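Local coordinates for protein BauA (Acinetobacter baumannii, PDB 6HCP) that serves as the outer-membrane receptor for ferric preacinetobactin and probably imports this iron-siderophore complex as a TonB-dependent transporter, at residues Glu73-Lys78 and Asn672-Thr677; Thr178-Met181 and Gln185-Gly188; Ser360-Trp365 and Ala432-Gln437. One frame throughout, in Å; residues are numbered along the deposited sequence.

Interaction 1. Residues Glu73-Lys78 and Asn672-Thr677. With EDO (1,2-ethanediol), chain K.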
loop_
_atom_site.group_PDB
_atom_site.type_symbol
_atom_site.label_atom_id
_atom_site.label_comp_id
_atom_site.label_asym_id
_atom_site.label_seq_id
_atom_site.Cartn_x
_atom_site.Cartn_y
_atom_site.Cartn_z
ATOM N N GLU A 73 -0.864 -16.562 18.996
ATOM C CA GLU A 73 -2.045 -15.751 18.688
ATOM C C GLU A 73 -1.592 -14.342 18.264
ATOM O O GLU A 73 -2.219 -13.729 17.404
ATOM C CB GLU A 73 -3.021 -15.699 19.868
ATOM C CG GLU A 73 -3.780 -17.001 20.114
ATOM C CD GLU A 73 -4.853 -17.427 19.121
ATOM O OE1 GLU A 73 -5.137 -18.660 19.093
ATOM O OE2 GLU A 73 -5.442 -16.547 18.405
ATOM N N ASP A 74 -0.507 -13.839 18.858
ATOM C CA ASP A 74 -0.012 -12.497 18.519
ATOM C C ASP A 74 0.446 -12.417 17.053
ATOM O O ASP A 74 0.279 -11.379 16.404
ATOM C CB ASP A 74 1.094 -12.054 19.465
ATOM C CG ASP A 74 0.582 -11.634 20.840
ATOM O OD1 ASP A 74 -0.644 -11.415 20.974
ATOM O OD2 ASP A 74 1.406 -11.555 21.763
ATOM N N LYS A 75 1.003 -13.508 16.515
ATOM C CA LYS A 75 1.411 -13.551 15.102
ATOM C C LYS A 75 0.227 -13.867 14.180
ATOM O O LYS A 75 0.351 -13.789 12.940
ATOM C CB LYS A 75 2.519 -14.605 14.917
ATOM C CG LYS A 75 3.778 -14.367 15.726
ATOM C CD LYS A 75 4.491 -13.046 15.423
ATOM C CE LYS A 75 5.100 -13.054 14.035
ATOM N NZ LYS A 75 5.834 -11.806 13.711
ATOM N N GLN A 76 -0.892 -14.321 14.757
ATOM C CA GLN A 76 -1.997 -14.930 13.973
ATOM C C GLN A 76 -1.430 -16.056 13.083
ATOM O O GLN A 76 -1.809 -16.217 11.913
ATOM C CB GLN A 76 -2.756 -13.873 13.149
ATOM C CG GLN A 76 -3.216 -12.659 13.961
ATOM C CD GLN A 76 -4.252 -11.817 13.236
ATOM O OE1 GLN A 76 -5.268 -12.310 12.774
ATOM N NE2 GLN A 76 -3.920 -10.562 12.993
ATOM N N ALA A 77 -0.546 -16.867 13.666
ATOM C CA ALA A 77 0.155 -17.919 12.951
ATOM C C ALA A 77 -0.837 -18.985 12.474
ATOM O O ALA A 77 -1.656 -19.509 13.249
ATOM C CB ALA A 77 1.222 -18.512 13.844
ATOM N N LYS A 78 -0.730 -19.323 11.194
ATOM C CA LYS A 78 -1.619 -20.252 10.526
ATOM C C LYS A 78 -0.964 -21.644 10.419
ATOM O O LYS A 78 -1.610 -22.609 10.037
ATOM C CB LYS A 78 -1.951 -19.703 9.139
ATOM C CG LYS A 78 -2.620 -18.328 9.113
ATOM C CD LYS A 78 -4.123 -18.377 9.356
ATOM C CE LYS A 78 -4.813 -17.018 9.342
ATOM N NZ LYS A 78 -4.455 -16.211 10.533
ATOM N N ASN A 672 -2.422 -7.479 11.331
ATOM C CA ASN A 672 -1.065 -7.778 10.860
ATOM C C ASN A 672 -1.028 -7.680 9.333
ATOM O O ASN A 672 -1.973 -8.082 8.660
ATOM C CB ASN A 672 -0.593 -9.181 11.256
ATOM C CG ASN A 672 -0.396 -9.334 12.738
ATOM O OD1 ASN A 672 -1.377 -9.530 13.469
ATOM N ND2 ASN A 672 0.788 -8.951 13.181
ATOM N N ILE A 673 0.061 -7.094 8.825
ATOM C CA ILE A 673 0.399 -7.143 7.427
ATOM C C ILE A 673 1.766 -7.817 7.321
ATOM O O ILE A 673 2.732 -7.328 7.871
ATOM C CB ILE A 673 0.437 -5.742 6.768
ATOM C CG1 ILE A 673 -0.838 -4.939 7.048
ATOM C CG2 ILE A 673 0.693 -5.885 5.272
ATOM C CD1 ILE A 673 -0.801 -3.526 6.500
ATOM N N TYR A 674 1.816 -8.911 6.557
ATOM C CA TYR A 674 3.059 -9.607 6.260
ATOM C C TYR A 674 3.499 -9.254 4.833
ATOM O O TYR A 674 2.661 -9.177 3.935
ATOM C CB TYR A 674 2.833 -11.111 6.469
ATOM C CG TYR A 674 2.691 -11.498 7.920
ATOM C CD1 TYR A 674 3.799 -11.569 8.746
ATOM C CD2 TYR A 674 1.444 -11.684 8.499
ATOM C CE1 TYR A 674 3.675 -11.786 10.107
ATOM C CE2 TYR A 674 1.307 -11.961 9.851
ATOM C CZ TYR A 674 2.425 -11.997 10.663
ATOM O OH TYR A 674 2.334 -12.277 11.997
ATOM N N ASN A 675 4.808 -9.257 4.600
ATOM C CA ASN A 675 5.407 -8.825 3.346
ATOM C C ASN A 675 4.755 -7.493 2.920
ATOM O O ASN A 675 4.165 -7.373 1.851
ATOM C CB ASN A 675 5.310 -9.892 2.256
ATOM C CG ASN A 675 6.141 -9.536 1.045
ATOM O OD1 ASN A 675 6.891 -8.561 1.082
ATOM N ND2 ASN A 675 6.007 -10.301 -0.032
ATOM N N LEU A 676 4.882 -6.490 3.781
ATOM C CA LEU A 676 4.151 -5.238 3.572
ATOM C C LEU A 676 4.623 -4.514 2.305
ATOM O O LEU A 676 3.823 -3.798 1.695
ATOM C CB LEU A 676 4.233 -4.371 4.826
ATOM C CG LEU A 676 5.474 -3.521 5.049
ATOM C CD1 LEU A 676 5.269 -2.125 4.489
ATOM C CD2 LEU A 676 5.769 -3.433 6.544
ATOM N N THR A 677 5.868 -4.736 1.868
ATOM C CA THR A 677 6.346 -4.102 0.621
ATOM C C THR A 677 5.930 -4.892 -0.619
ATOM O O THR A 677 6.081 -4.392 -1.737
ATOM C CB THR A 677 7.862 -3.881 0.607
ATOM O OG1 THR A 677 8.527 -5.136 0.437
ATOM C CG2 THR A 677 8.370 -3.159 1.835
HETATM C C1 EDO K . -0.960 -8.368 16.495
HETATM O O1 EDO K . -0.679 -9.225 17.661
HETATM C C2 EDO K . 0.196 -7.356 16.372
HETATM O O2 EDO K . 1.433 -8.033 16.057
HETATM O O HOH W 1 3.702 -10.090 13.736
#

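Interaction 2. Residues Thr178-Met181 and Gln185-Gly188. With C8E ((hydroxyethyloxy)tri(ethyloxy)octane), chain B; EDO (1,2-ethanediol), chain R.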
loop_
_atom_site.group_PDB
_atom_site.type_symbol
_atom_site.label_atom_id
_atom_site.label_comp_id
_atom_site.label_asym_id
_atom_site.label_seq_id
_atom_site.Cartn_x
_atom_site.Cartn_y
_atom_site.Cartn_z
ATOM N N THR A 178 -12.568 -14.679 16.138
ATOM C CA THR A 178 -12.899 -14.678 14.723
ATOM C C THR A 178 -11.686 -14.153 13.947
ATOM O O THR A 178 -10.911 -13.353 14.464
ATOM C CB THR A 178 -14.154 -13.858 14.394
ATOM O OG1 THR A 178 -13.915 -12.531 14.856
ATOM C CG2 THR A 178 -15.411 -14.455 14.993
ATOM N N THR A 179 -11.523 -14.667 12.727
ATOM C CA THR A 179 -10.344 -14.381 11.920
ATOM C C THR A 179 -10.770 -13.980 10.508
ATOM O O THR A 179 -11.688 -14.551 9.906
ATOM C CB THR A 179 -9.334 -15.551 11.903
ATOM O OG1 THR A 179 -9.852 -16.702 11.240
ATOM C CG2 THR A 179 -8.906 -15.969 13.287
ATOM N N TYR A 180 -9.920 -13.128 9.933
ATOM C CA TYR A 180 -9.904 -12.795 8.534
ATOM C C TYR A 180 -8.447 -12.858 8.039
ATOM O O TYR A 180 -7.519 -12.437 8.732
ATOM C CB TYR A 180 -10.499 -11.395 8.323
ATOM C CG TYR A 180 -10.133 -10.733 7.027
ATOM C CD1 TYR A 180 -10.870 -10.923 5.875
ATOM C CD2 TYR A 180 -9.014 -9.928 6.947
ATOM C CE1 TYR A 180 -10.509 -10.318 4.680
ATOM C CE2 TYR A 180 -8.642 -9.316 5.767
ATOM C CZ TYR A 180 -9.407 -9.489 4.633
ATOM O OH TYR A 180 -8.977 -8.882 3.483
ATOM N N MET A 181 -8.297 -13.335 6.807
ATOM C CA MET A 181 -7.067 -13.192 6.077
ATOM C C MET A 181 -7.423 -12.822 4.640
ATOM O O MET A 181 -8.363 -13.347 4.065
ATOM C CB MET A 181 -6.234 -14.485 6.103
ATOM C CG MET A 181 -4.966 -14.393 5.273
ATOM S SD MET A 181 -3.819 -15.800 5.560
ATOM C CE MET A 181 -4.813 -17.218 5.123
ATOM N N GLN A 185 -10.675 -14.903 3.392
ATOM C CA GLN A 185 -10.696 -16.080 4.249
ATOM C C GLN A 185 -11.256 -15.695 5.616
ATOM O O GLN A 185 -10.699 -14.863 6.305
ATOM C CB GLN A 185 -9.309 -16.693 4.449
ATOM C CG GLN A 185 -9.413 -18.097 5.029
ATOM C CD GLN A 185 -8.158 -18.555 5.723
ATOM O OE1 GLN A 185 -7.654 -17.881 6.619
ATOM N NE2 GLN A 185 -7.698 -19.747 5.348
ATOM N N PHE A 186 -12.351 -16.350 6.005
ATOM C CA PHE A 186 -12.963 -16.095 7.285
ATOM C C PHE A 186 -12.911 -17.363 8.131
ATOM O O PHE A 186 -13.123 -18.451 7.622
ATOM C CB PHE A 186 -14.422 -15.670 7.119
ATOM C CG PHE A 186 -14.559 -14.328 6.452
ATOM C CD1 PHE A 186 -14.415 -13.163 7.192
ATOM C CD2 PHE A 186 -14.730 -14.242 5.088
ATOM C CE1 PHE A 186 -14.464 -11.925 6.565
ATOM C CE2 PHE A 186 -14.844 -13.003 4.476
ATOM C CZ PHE A 186 -14.671 -11.857 5.207
ATOM N N GLY A 187 -12.810 -17.178 9.443
ATOM C CA GLY A 187 -12.790 -18.331 10.321
ATOM C C GLY A 187 -13.148 -17.984 11.741
ATOM O O GLY A 187 -13.378 -16.821 12.109
ATOM N N GLY A 188 -13.152 -19.028 12.565
ATOM C CA GLY A 188 -13.296 -18.855 13.972
ATOM C C GLY A 188 -12.619 -19.978 14.716
ATOM O O GLY A 188 -12.441 -21.083 14.168
HETATM C C1 C8E B . -19.093 -9.984 9.491
HETATM C C2 C8E B . -18.698 -9.580 8.089
HETATM C C3 C8E B . -17.975 -10.701 7.344
HETATM C C4 C8E B . -18.688 -12.032 7.498
HETATM C C5 C8E B . -18.314 -13.023 6.406
HETATM C C6 C8E B . -19.082 -14.323 6.607
HETATM C C7 C8E B . -18.492 -15.508 5.844
HETATM C C8 C8E B . -18.481 -15.245 4.344
HETATM O O9 C8E B . -19.230 -16.244 3.654
HETATM C C1 EDO R . -12.251 -10.535 12.569
HETATM O O1 EDO R . -13.148 -11.359 11.807
HETATM C C2 EDO R . -12.075 -9.170 11.919
HETATM O O2 EDO R . -13.296 -8.749 11.320
HETATM O O HOH W 2 -9.413 -16.467 8.435
#

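Interaction 3. Residues Ser360-Trp365 and Ala432-Gln437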
loop_
_atom_site.group_PDB
_atom_site.type_symbol
_atom_site.label_atom_id
_atom_site.label_comp_id
_atom_site.label_asym_id
_atom_site.label_seq_id
_atom_site.Cartn_x
_atom_site.Cartn_y
_atom_site.Cartn_z
ATOM N N SER A 360 29.726 -36.029 46.424
ATOM C CA SER A 360 29.186 -34.692 46.164
ATOM C C SER A 360 28.647 -34.550 44.723
ATOM O O SER A 360 28.377 -33.421 44.264
ATOM C CB SER A 360 30.245 -33.665 46.412
ATOM O OG SER A 360 31.278 -33.760 45.433
ATOM N N VAL A 361 28.524 -35.675 44.001
ATOM C CA VAL A 361 28.063 -35.671 42.594
ATOM C C VAL A 361 26.644 -36.234 42.527
ATOM O O VAL A 361 26.387 -37.309 43.020
ATOM C CB VAL A 361 29.020 -36.467 41.691
ATOM C CG1 VAL A 361 28.545 -36.473 40.242
ATOM C CG2 VAL A 361 30.435 -35.936 41.797
ATOM N N LYS A 362 25.711 -35.443 41.983
ATOM C CA LYS A 362 24.342 -35.842 41.833
ATOM C C LYS A 362 24.139 -36.433 40.424
ATOM O O LYS A 362 24.639 -35.896 39.443
ATOM C CB LYS A 362 23.417 -34.639 42.028
ATOM C CG LYS A 362 23.388 -34.072 43.441
ATOM C CD LYS A 362 22.447 -32.890 43.579
ATOM C CE LYS A 362 22.493 -32.272 44.960
ATOM N NZ LYS A 362 22.240 -30.811 44.912
ATOM N N HIS A 363 23.348 -37.497 40.358
ATOM C CA HIS A 363 23.051 -38.224 39.125
ATOM C C HIS A 363 21.552 -38.162 38.856
ATOM O O HIS A 363 20.727 -38.441 39.740
ATOM C CB HIS A 363 23.529 -39.682 39.213
ATOM C CG HIS A 363 25.006 -39.849 39.329
ATOM N ND1 HIS A 363 25.749 -40.425 38.317
ATOM C CD2 HIS A 363 25.868 -39.615 40.355
ATOM C CE1 HIS A 363 27.014 -40.505 38.697
ATOM N NE2 HIS A 363 27.129 -39.927 39.914
ATOM N N GLN A 364 21.207 -37.804 37.612
ATOM C CA GLN A 364 19.840 -37.890 37.114
ATOM C C GLN A 364 19.887 -38.653 35.791
ATOM O O GLN A 364 20.606 -38.228 34.887
ATOM C CB GLN A 364 19.297 -36.490 36.823
ATOM C CG GLN A 364 17.914 -36.188 37.359
ATOM C CD GLN A 364 17.702 -34.693 37.279
ATOM O OE1 GLN A 364 17.988 -33.960 38.222
ATOM N NE2 GLN A 364 17.498 -34.212 36.065
ATOM N N TRP A 365 19.216 -39.802 35.735
ATOM C CA TRP A 365 19.364 -40.712 34.618
ATOM C C TRP A 365 17.990 -41.019 34.039
ATOM O O TRP A 365 16.963 -40.888 34.711
ATOM C CB TRP A 365 20.104 -41.999 35.030
ATOM C CG TRP A 365 19.376 -42.762 36.097
ATOM C CD1 TRP A 365 19.549 -42.625 37.444
ATOM C CD2 TRP A 365 18.346 -43.745 35.921
ATOM N NE1 TRP A 365 18.680 -43.443 38.112
ATOM C CE2 TRP A 365 17.923 -44.136 37.209
ATOM C CE3 TRP A 365 17.729 -44.330 34.810
ATOM C CZ2 TRP A 365 16.937 -45.097 37.416
ATOM C CZ3 TRP A 365 16.728 -45.257 35.015
ATOM C CH2 TRP A 365 16.328 -45.626 36.300
ATOM N N ALA A 432 29.873 -29.812 41.963
ATOM C CA ALA A 432 30.200 -28.461 42.472
ATOM C C ALA A 432 28.923 -27.646 42.668
ATOM O O ALA A 432 28.749 -26.584 42.051
ATOM C CB ALA A 432 31.140 -27.770 41.524
ATOM N N GLN A 433 27.978 -28.229 43.403
ATOM C CA GLN A 433 26.701 -27.590 43.701
ATOM C C GLN A 433 25.989 -27.219 42.400
ATOM O O GLN A 433 25.444 -26.117 42.270
ATOM C CB GLN A 433 26.926 -26.361 44.580
ATOM C CG GLN A 433 27.398 -26.721 45.979
ATOM C CD GLN A 433 28.288 -25.657 46.564
ATOM O OE1 GLN A 433 29.213 -25.172 45.916
ATOM N NE2 GLN A 433 28.007 -25.288 47.801
ATOM N N ASP A 434 26.003 -28.165 41.455
ATOM C CA ASP A 434 25.187 -28.129 40.249
ATOM C C ASP A 434 25.714 -27.089 39.250
ATOM O O ASP A 434 25.081 -26.857 38.220
ATOM C CB ASP A 434 23.715 -27.910 40.599
ATOM C CG ASP A 434 23.097 -29.091 41.327
ATOM O OD1 ASP A 434 23.777 -30.140 41.433
ATOM O OD2 ASP A 434 21.983 -28.927 41.851
ATOM N N LYS A 435 26.963 -26.644 39.420
ATOM C CA LYS A 435 27.530 -25.640 38.524
ATOM C C LYS A 435 28.167 -26.290 37.287
ATOM O O LYS A 435 28.533 -25.582 36.352
ATOM C CB LYS A 435 28.541 -24.759 39.264
ATOM C CG LYS A 435 27.908 -23.775 40.243
ATOM C CD LYS A 435 28.866 -22.719 40.754
ATOM C CE LYS A 435 29.918 -23.272 41.691
ATOM N NZ LYS A 435 30.311 -22.272 42.714
ATOM N N VAL A 436 28.477 -27.587 37.372
ATOM C CA VAL A 436 29.067 -28.316 36.250
ATOM C C VAL A 436 28.228 -29.571 36.008
ATOM O O VAL A 436 27.977 -30.332 36.938
ATOM C CB VAL A 436 30.544 -28.670 36.490
ATOM C CG1 VAL A 436 31.144 -29.398 35.291
ATOM C CG2 VAL A 436 31.370 -27.436 36.819
ATOM N N GLN A 437 27.660 -29.676 34.802
ATOM C CA GLN A 437 26.684 -30.723 34.492
ATOM C C GLN A 437 27.117 -31.459 33.218
ATOM O O GLN A 437 27.282 -30.837 32.163
ATOM C CB GLN A 437 25.296 -30.122 34.320
ATOM C CG GLN A 437 24.772 -29.477 35.593
ATOM C CD GLN A 437 23.464 -28.756 35.385
ATOM O OE1 GLN A 437 22.620 -29.173 34.589
ATOM N NE2 GLN A 437 23.268 -27.693 36.154
HETATM O O HOH W 3 31.337 -32.050 43.042
HETATM O O HOH W 4 28.385 -30.757 44.946
#

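Interaction 1. Residues Glu73-Lys78 and Asn672-Thr677
Tyr-674 reaches from its strand to the end of helix 69-75 and gives its phenol proton to the backbone oxygen of Lys-75, with OH and O 2.7 Å apart. The oxygen lies at the ring's edge, near its plane. Lys-75 curls round the same hydroxyl: its chain bends at chi2 and again at chi3 (-60° and -69°), which carries CE to 3.5 Å from Tyr-674 OH. From there Lys-75 NZ donates to a water at 2.7 Å, and that water in turn donates to Tyr-674 OH at 3.1 Å. The phenol is thus gripped as both donor and acceptor, a double role that a tyrosine fills well.

Asn-672, two residues earlier on the same side of the strand, works through its amide. Gln-76 NE2 donates to Asn-672 OD1 at 2.8 Å; the acceptor lies in the plane of the glutamine amide, although the two amide planes are turned 66° apart. The other end of Asn-672 is used as well, since ND2 donates to O2 of an ethanediol at 3.1 Å, and O1 of that molecule donates to Asp-74 O at 2.7 Å. The ethanediol, probably from the crystallisation liquor, also binds Arg-657 and Ser-627.

Gln-76 leaves the helix with positive phi in a Schellman motif, turning the chain so that its side chain projects toward the strand. This buried, polar meeting of a helix end with a barrel strand is characteristic of the plug-barrel interface in TonB-dependent transporters.

Interaction 2. Residues Thr178-Met181 and Gln185-Gly188
The beta hairpin formed by strands 173-181 and 184-196 brings Thr-178 to Met-181 alongside Gln-185 to Gly-188, running antiparallel at 162°. Thr-179 with Gly-187 and Met-181 with Gln-185 are the hydrogen-bonded pairs; in each, both N-to-O bonds measure 2.9 Å. At the non-hydrogen-bonded pair between them, Tyr-180 CA comes to 3.1 Å from Gln-185 O in a CA-H...O contact.

Tyr-180 and Phe-186 share one face of the hairpin. Phe-186 CE1 meets the edge of the tyrosine ring, 3.8 Å from Tyr-180 CD1, with the ring planes inclined at 52°. A detergent chain runs over one face of the phenylalanine, its C5 atom 3.7 Å above the ring plane and over the centre, while Leu-652 and Thr-650 of a neighbouring subunit pack on Tyr-180 and Phe-186 respectively. Large aromatic rings suit this outward face of the transmembrane barrel, where lipid and subunit contacts replace water. Strand 173-181 also pairs with strand 697-705, and that pairing closes the barrel.

The opposite face turns inward and is more polar. Thr-179 holds OG1 between its backbone N and carbonyl carbon (chi1 66°), which lays the hydroxyl over the backbone of Gly-187, 3.5 Å from CA; the absence of a side chain there makes room for it. A water bridges Thr-179 OG1, at 2.8 Å, and Gln-185 OE1, at 2.9 Å, with a weak third bond to Gln-185 O. The other amide atom of this glutamine, NE2, donates to Lys-222 O. Met-181 bends at chi3 to bring its methyl CE to 3.3 Å from Gln-185 OE1, and both side chains touch Lys-78 of the plug.

Interaction 3. Residues Ser360-Trp365 and Ala432-Gln437
Lys-362 and Asp-434 meet at the edge of the beta barrel, where a type I' turn from Ala-432 to Lys-435 joins strands 412-431 and 436-451. Their salt bridge is long, with Lys-362 NZ 3.6 Å from Asp-434 OD2. OD1 of Asp-434 is only slightly farther from NZ, at 3.9 Å, so the ammonium group faces both carboxylate oxygens loosely. The lysine crosses to the aspartate at about a right angle, its chain extended until a bend at the last torsion. A long, charged pair of this kind suits a surface site, where solvent can share the charge.

Two waters complete the approach. One lies 2.9 Å from Ser-360 OG and accepts from Ala-432 N; the other donates to Ser-360 O at 2.7 Å and accepts from Gln-433 N at 3.0 Å. Strand 412-431 lies between strands 361-381 and 436-451, pairing with each, and so holds the two segments apart; the waters bridge the gap between Ser-360 and the turn. Lys-362 is itself anchored to that strand by backbone bonding with Ser-430.

Both central turn residues, Gln-433 and Asp-434, have positive phi, a conformation that aspartate tolerates comparatively well. Just beyond, Lys-435 and Val-436 both face Phe-431 in a classic beta bulge. Short turns of this kind are consistent with the periplasmic rim of such barrels. Gln-437 braces the turn from the following strand: its NE2 donates to Asp-434 O at 2.9 Å, nearly straight at 169° and in the carbonyl plane.

Interaction 1 is largely buried within the barrel, interaction 2 belongs to the barrel wall, and interaction 3 lies on the surface. The first two are neighbours, their centres 13 Å apart: Lys-78, on the plug side of interaction 1, packs its CE against Gln-185 OE1 and Met-181 SD of interaction 2. Strand 697-705 runs between strands 665-674 and 173-181, so both contacts flank the same closing strand. Interaction 3 is remote, about 30 Å from interaction 1 at the nearest atoms. Chemistry follows place: directed hydrogen bonds join plug to barrel, regular backbone pairing and aromatic packing build the wall, and a loose ion pair with bridging waters serves the solvent-exposed rim.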